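Local coordinates for protein alpha-1,4-endofucoidanase (Mariniflexile fucanivorans, PDB 6DLH) that hydrolyses fucoidan chains from within, as a retaining endo-acting enzyme of glycoside hydrolase family 107, and carries calcium-binding immunoglobulin-like domains beside its catalytic domain, at residues V556-F561 / D585-S590; L566-T571 / L577-N582. All blocks are in the same frame, centred on the assembly; numbering follows the deposited sequence.

Interaction 1: V556-F561 / D585-S590. With CA (calcium ion), chain G.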
loop_
_atom_site.group_PDB
_atom_site.type_symbol
_atom_site.label_atom_id
_atom_site.label_comp_id
_atom_site.label_asym_id
_atom_site.label_seq_id
_atom_site.Cartn_x
_atom_site.Cartn_y
_atom_site.Cartn_z
ATOM N N VAL A 556 -6.113 -7.982 17.949
ATOM C CA VAL A 556 -6.239 -6.690 18.610
ATOM C C VAL A 556 -7.631 -6.606 19.232
ATOM O O VAL A 556 -7.764 -6.401 20.437
ATOM C CB VAL A 556 -5.999 -5.510 17.646
ATOM C CG1 VAL A 556 -5.991 -4.170 18.369
ATOM C CG2 VAL A 556 -4.728 -5.677 16.826
ATOM N N ASP A 557 -8.662 -6.792 18.395
ATOM C CA ASP A 557 -10.040 -6.554 18.802
ATOM C C ASP A 557 -10.783 -7.871 19.041
ATOM O O ASP A 557 -11.766 -7.891 19.779
ATOM C CB ASP A 557 -10.749 -5.624 17.819
ATOM C CG ASP A 557 -9.997 -4.324 17.612
ATOM O OD1 ASP A 557 -9.881 -3.559 18.582
ATOM O OD2 ASP A 557 -9.506 -4.102 16.491
ATOM N N PHE A 558 -10.308 -8.960 18.417
ATOM C CA PHE A 558 -10.933 -10.270 18.523
ATOM C C PHE A 558 -9.882 -11.335 18.218
ATOM O O PHE A 558 -8.863 -11.032 17.601
ATOM C CB PHE A 558 -12.165 -10.344 17.616
ATOM C CG PHE A 558 -11.872 -10.170 16.145
ATOM C CD1 PHE A 558 -11.636 -11.271 15.330
ATOM C CD2 PHE A 558 -11.817 -8.906 15.576
ATOM C CE1 PHE A 558 -11.351 -11.109 13.982
ATOM C CE2 PHE A 558 -11.527 -8.746 14.229
ATOM C CZ PHE A 558 -11.298 -9.848 13.434
ATOM N N TYR A 559 -10.119 -12.578 18.650
ATOM C CA TYR A 559 -9.097 -13.600 18.479
ATOM C C TYR A 559 -9.669 -15.007 18.654
ATOM O O TYR A 559 -10.711 -15.186 19.277
ATOM C CB TYR A 559 -7.910 -13.337 19.411
ATOM C CG TYR A 559 -6.750 -14.278 19.218
ATOM C CD1 TYR A 559 -5.921 -14.179 18.107
ATOM C CD2 TYR A 559 -6.484 -15.281 20.141
ATOM C CE1 TYR A 559 -4.852 -15.044 17.927
ATOM C CE2 TYR A 559 -5.422 -16.157 19.968
ATOM C CZ TYR A 559 -4.603 -16.037 18.859
ATOM O OH TYR A 559 -3.553 -16.896 18.691
ATOM N N ASP A 560 -8.957 -15.998 18.098
ATOM C CA ASP A 560 -9.344 -17.399 18.159
ATOM C C ASP A 560 -8.107 -18.247 18.439
ATOM O O ASP A 560 -7.119 -18.185 17.704
ATOM C CB ASP A 560 -10.046 -17.852 16.875
ATOM C CG ASP A 560 -10.564 -19.280 16.948
ATOM O OD1 ASP A 560 -9.731 -20.229 16.902
ATOM O OD2 ASP A 560 -11.786 -19.443 17.068
ATOM N N PHE A 561 -8.185 -19.072 19.488
ATOM C CA PHE A 561 -6.983 -19.703 20.015
ATOM C C PHE A 561 -6.597 -20.932 19.200
ATOM O O PHE A 561 -5.526 -21.491 19.423
ATOM C CB PHE A 561 -7.106 -19.989 21.515
ATOM C CG PHE A 561 -6.805 -18.788 22.372
ATOM C CD1 PHE A 561 -7.804 -17.884 22.703
ATOM C CD2 PHE A 561 -5.514 -18.547 22.824
ATOM C CE1 PHE A 561 -7.519 -16.767 23.475
ATOM C CE2 PHE A 561 -5.230 -17.431 23.600
ATOM C CZ PHE A 561 -6.235 -16.543 23.921
ATOM N N ASP A 585 -8.192 -11.025 8.369
ATOM C CA ASP A 585 -7.785 -10.591 9.692
ATOM C C ASP A 585 -8.180 -9.137 9.921
ATOM O O ASP A 585 -7.796 -8.552 10.929
ATOM C CB ASP A 585 -6.308 -10.915 9.956
ATOM C CG ASP A 585 -5.290 -10.105 9.163
ATOM O OD1 ASP A 585 -5.699 -9.186 8.416
ATOM O OD2 ASP A 585 -4.080 -10.400 9.305
ATOM N N THR A 586 -8.964 -8.565 8.998
ATOM C CA THR A 586 -9.228 -7.135 9.034
ATOM C C THR A 586 -10.637 -6.828 8.537
ATOM O O THR A 586 -11.008 -7.180 7.415
ATOM C CB THR A 586 -8.155 -6.350 8.259
ATOM O OG1 THR A 586 -6.848 -6.673 8.744
ATOM C CG2 THR A 586 -8.356 -4.854 8.341
ATOM N N TRP A 587 -11.407 -6.140 9.387
ATOM C CA TRP A 587 -12.743 -5.678 9.045
ATOM C C TRP A 587 -12.798 -4.167 9.228
ATOM O O TRP A 587 -12.020 -3.602 9.994
ATOM C CB TRP A 587 -13.805 -6.385 9.898
ATOM C CG TRP A 587 -13.840 -7.872 9.724
ATOM C CD1 TRP A 587 -12.867 -8.767 10.075
ATOM C CD2 TRP A 587 -14.910 -8.648 9.161
ATOM N NE1 TRP A 587 -13.259 -10.044 9.771
ATOM C CE2 TRP A 587 -14.507 -10.002 9.204
ATOM C CE3 TRP A 587 -16.159 -8.334 8.615
ATOM C CZ2 TRP A 587 -15.314 -11.035 8.726
ATOM C CZ3 TRP A 587 -16.956 -9.356 8.144
ATOM C CH2 TRP A 587 -16.540 -10.688 8.203
ATOM N N ARG A 588 -13.743 -3.534 8.531
ATOM C CA ARG A 588 -13.839 -2.085 8.499
ATOM C C ARG A 588 -15.262 -1.660 8.848
ATOM O O ARG A 588 -16.219 -2.187 8.285
ATOM C CB ARG A 588 -13.450 -1.581 7.105
ATOM C CG ARG A 588 -13.877 -0.153 6.796
ATOM C CD ARG A 588 -12.817 0.883 7.129
ATOM N NE ARG A 588 -13.345 2.239 7.028
ATOM C CZ ARG A 588 -13.292 2.999 5.939
ATOM N NH1 ARG A 588 -12.718 2.542 4.838
ATOM N NH2 ARG A 588 -13.816 4.214 5.960
ATOM N N LEU A 589 -15.373 -0.696 9.771
ATOM C CA LEU A 589 -16.627 -0.027 10.081
ATOM C C LEU A 589 -16.653 1.322 9.376
ATOM O O LEU A 589 -15.733 2.124 9.516
ATOM C CB LEU A 589 -16.754 0.177 11.595
ATOM C CG LEU A 589 -16.839 -1.089 12.445
ATOM C CD1 LEU A 589 -16.795 -0.732 13.920
ATOM C CD2 LEU A 589 -18.100 -1.880 12.125
ATOM N N SER A 590 -17.731 1.564 8.630
ATOM C CA SER A 590 -17.901 2.823 7.927
ATOM C C SER A 590 -19.359 3.251 8.027
ATOM O O SER A 590 -20.100 2.756 8.877
ATOM C CB SER A 590 -17.442 2.721 6.484
ATOM O OG SER A 590 -18.183 1.734 5.774
HETATM CA CA CA G . -12.041 -21.866 17.686
HETATM O O HOH W 1 -13.193 -24.154 17.957
#
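Phe-558, on the short strand 558-559, and Trp-587, on strand 586-590, point toward each other from backbones that share no hydrogen bond and belong to different sheets, so the contact rests mainly on two rings. The link is slim: Phe-558 CZ lies 3.9 Å from Trp-587 CD1. The phenyl ring and the five-membered ring of the indole meet obliquely, their centroids 5.8 Å apart and their planes at 78°. The side chain of Phe-558 leaves with CG between the backbone N and the carbonyl carbon (chi1 62°), which aims its para carbon inward at the indole. A large apolar side chain suits this buried place, where Leu-552, Leu-566 and Ile-568 also pack on Phe-558. The price falls on the tryptophan: its buried NE1, 4.2 Å from Phe-558 CZ, has no polar partner in the model. On the far side of strand 586-590, Thr-586 OG1 donates to Asp-585 OD1 over 2.8 Å, reaching it from above the carboxylate plane, and also pairs with Arg-64 NE. Two residues beyond Phe-558 the chain changes character, and Asp-560 OD2 binds the calcium ion at 2.5 Å. Gly-528 O, Glu-562, Asp-564, Asp-609 and a water complete that site. An apolar interior with two aromatic rings, beside a calcium-binding loop, is consistent with an immunoglobulin-like (E-set) domain, the family to which this part is assigned.

Interaction 2: L566-T571 / L577-N582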
loop_
_atom_site.group_PDB
_atom_site.type_symbol
_atom_site.label_atom_id
_atom_site.label_comp_id
_atom_site.label_asym_id
_atom_site.label_seq_id
_atom_site.Cartn_x
_atom_site.Cartn_y
_atom_site.Cartn_z
ATOM N N LEU A 566 -12.543 -16.606 10.906
ATOM C CA LEU A 566 -13.581 -15.938 11.678
ATOM C C LEU A 566 -14.458 -15.071 10.783
ATOM O O LEU A 566 -13.991 -14.524 9.787
ATOM C CB LEU A 566 -12.935 -15.081 12.774
ATOM C CG LEU A 566 -12.041 -15.826 13.765
ATOM C CD1 LEU A 566 -11.487 -14.872 14.811
ATOM C CD2 LEU A 566 -12.795 -16.973 14.430
ATOM N N THR A 567 -15.727 -14.939 11.187
ATOM C CA THR A 567 -16.698 -14.052 10.568
ATOM C C THR A 567 -17.259 -13.122 11.640
ATOM O O THR A 567 -17.610 -13.572 12.732
ATOM C CB THR A 567 -17.846 -14.851 9.937
ATOM O OG1 THR A 567 -17.271 -15.860 9.104
ATOM C CG2 THR A 567 -18.827 -13.995 9.162
ATOM N N ILE A 568 -17.339 -11.827 11.304
ATOM C CA ILE A 568 -17.940 -10.824 12.165
ATOM C C ILE A 568 -19.247 -10.371 11.533
ATOM O O ILE A 568 -19.318 -10.176 10.322
ATOM C CB ILE A 568 -16.984 -9.636 12.393
ATOM C CG1 ILE A 568 -15.675 -10.088 13.044
ATOM C CG2 ILE A 568 -17.667 -8.534 13.196
ATOM C CD1 ILE A 568 -14.642 -9.003 13.120
ATOM N N THR A 569 -20.264 -10.203 12.382
ATOM C CA THR A 569 -21.586 -9.761 11.981
ATOM C C THR A 569 -22.034 -8.669 12.942
ATOM O O THR A 569 -21.788 -8.757 14.146
ATOM C CB THR A 569 -22.599 -10.913 12.064
ATOM O OG1 THR A 569 -22.022 -12.074 11.468
ATOM C CG2 THR A 569 -23.926 -10.597 11.407
ATOM N N LYS A 570 -22.675 -7.640 12.386
ATOM C CA LYS A 570 -23.453 -6.704 13.172
ATOM C C LYS A 570 -24.820 -7.342 13.406
ATOM O O LYS A 570 -25.482 -7.730 12.446
ATOM C CB LYS A 570 -23.580 -5.388 12.400
ATOM C CG LYS A 570 -24.591 -4.386 12.942
ATOM C CD LYS A 570 -24.621 -3.113 12.126
ATOM C CE LYS A 570 -25.725 -2.168 12.538
ATOM N NZ LYS A 570 -25.880 -1.052 11.577
ATOM N N THR A 571 -25.226 -7.450 14.682
ATOM C CA THR A 571 -26.457 -8.152 15.019
ATOM C C THR A 571 -27.547 -7.201 15.520
ATOM O O THR A 571 -28.717 -7.566 15.523
ATOM C CB THR A 571 -26.224 -9.384 15.912
ATOM O OG1 THR A 571 -25.647 -8.970 17.150
ATOM C CG2 THR A 571 -25.363 -10.453 15.271
ATOM N N LEU A 577 -24.249 2.360 10.659
ATOM C CA LEU A 577 -22.962 1.691 10.742
ATOM C C LEU A 577 -22.912 0.537 9.739
ATOM O O LEU A 577 -23.795 -0.318 9.716
ATOM C CB LEU A 577 -22.713 1.225 12.182
ATOM C CG LEU A 577 -21.310 0.687 12.476
ATOM C CD1 LEU A 577 -20.258 1.786 12.383
ATOM C CD2 LEU A 577 -21.255 0.008 13.837
ATOM N N VAL A 578 -21.869 0.544 8.901
ATOM C CA VAL A 578 -21.658 -0.477 7.889
ATOM C C VAL A 578 -20.423 -1.285 8.281
ATOM O O VAL A 578 -19.432 -0.720 8.733
ATOM C CB VAL A 578 -21.493 0.166 6.495
ATOM C CG1 VAL A 578 -21.040 -0.826 5.431
ATOM C CG2 VAL A 578 -22.756 0.892 6.050
ATOM N N LEU A 579 -20.504 -2.608 8.113
ATOM C CA LEU A 579 -19.379 -3.506 8.313
ATOM C C LEU A 579 -19.021 -4.158 6.978
ATOM O O LEU A 579 -19.901 -4.628 6.258
ATOM C CB LEU A 579 -19.764 -4.567 9.352
ATOM C CG LEU A 579 -18.789 -5.739 9.499
ATOM C CD1 LEU A 579 -17.554 -5.334 10.291
ATOM C CD2 LEU A 579 -19.463 -6.944 10.144
ATOM N N THR A 580 -17.719 -4.181 6.658
ATOM C CA THR A 580 -17.223 -4.898 5.494
ATOM C C THR A 580 -15.892 -5.559 5.850
ATOM O O THR A 580 -15.148 -5.067 6.695
ATOM C CB THR A 580 -17.144 -3.994 4.253
ATOM O OG1 THR A 580 -16.432 -2.806 4.595
ATOM C CG2 THR A 580 -18.496 -3.593 3.700
ATOM N N GLN A 581 -15.608 -6.685 5.196
ATOM C CA GLN A 581 -14.374 -7.417 5.421
ATOM C C GLN A 581 -13.318 -6.941 4.428
ATOM O O GLN A 581 -13.572 -6.909 3.230
ATOM C CB GLN A 581 -14.639 -8.915 5.278
ATOM C CG GLN A 581 -13.423 -9.767 5.605
ATOM C CD GLN A 581 -13.750 -11.237 5.675
ATOM O OE1 GLN A 581 -14.776 -11.689 5.173
ATOM N NE2 GLN A 581 -12.868 -11.997 6.305
ATOM N N ASN A 582 -12.135 -6.570 4.939
ATOM C CA ASN A 582 -11.028 -6.143 4.098
ATOM C C ASN A 582 -10.114 -7.335 3.822
ATOM O O ASN A 582 -9.495 -7.401 2.764
ATOM C CB ASN A 582 -10.242 -4.971 4.704
ATOM C CG ASN A 582 -10.924 -3.621 4.577
ATOM O OD1 ASN A 582 -11.994 -3.502 3.981
ATOM N ND2 ASN A 582 -10.304 -2.588 5.129
#
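Lys-570 runs out fully extended, with CG anti to the backbone N (chi1 168°), which carries NZ across to the backbone of Leu-577; Leu-579, with CG anti to N and chi2 77°, turns CD2 to Ile-568 on the facing strand. Lys-570 NZ donates to Leu-577 O over 2.9 Å, lying in the carbonyl plane on a lone pair, with a C=O...N angle of 133°. Pro-574 O takes a second bond from the same ammonium group, so two backbone carbonyls grip it where the chain passes between the strands. A lysine suits this border position because its long methylene chain can lie against apolar neighbours such as Phe-605 while its charged tip reaches the backbone carbonyls. An alanine here removes the ammonium group, and the Leu-577 and Pro-574 carbonyls would probably be left without this partner and the turn between the strands less firmly held. Farther along, Leu-579 CD2 packs 3.9 Å from Ile-568 CG2, the two branched side chains crossing at about a right angle. The same methyl carbon comes within 3.2 Å of Ile-568 O, a close fit for an apolar group. The axes of strands 567-571 and 578-581 approach to 7.8 Å and run antiparallel at 169°, too far apart to pair, so the strands face each other across the sandwich. Strand 567-572 edges one sheet beside strand 599-608, while strand 578-583 edges the opposing sheet beside strand 586-590.

Overall arrangement
Both interactions lie in one immunoglobulin-like domain; interaction 2 joins its two facing sheets, while interaction 1 links the short strand 558-559 to the sheet of 586-590. Interaction 1 is the more deeply buried, a mainly aromatic contact without a hydrogen bond across it, near the calcium end; interaction 2 is larger yet only partly buried, and adds a lysine-to-carbonyl bond at its border to the aliphatic packing inside. They meet directly. Ile-568 of interaction 2 touches Phe-558 and Trp-587, its CD1 lying 3.3 Å from Phe-558 CE2. Strands 578-583 and 586-590 are sheet neighbours, with a probable hydrogen bond of 2.8 Å from Arg-588 N to Thr-580 O. Leu-566 carries the packing on to Asp-560 and Asp-609, two calcium ligands.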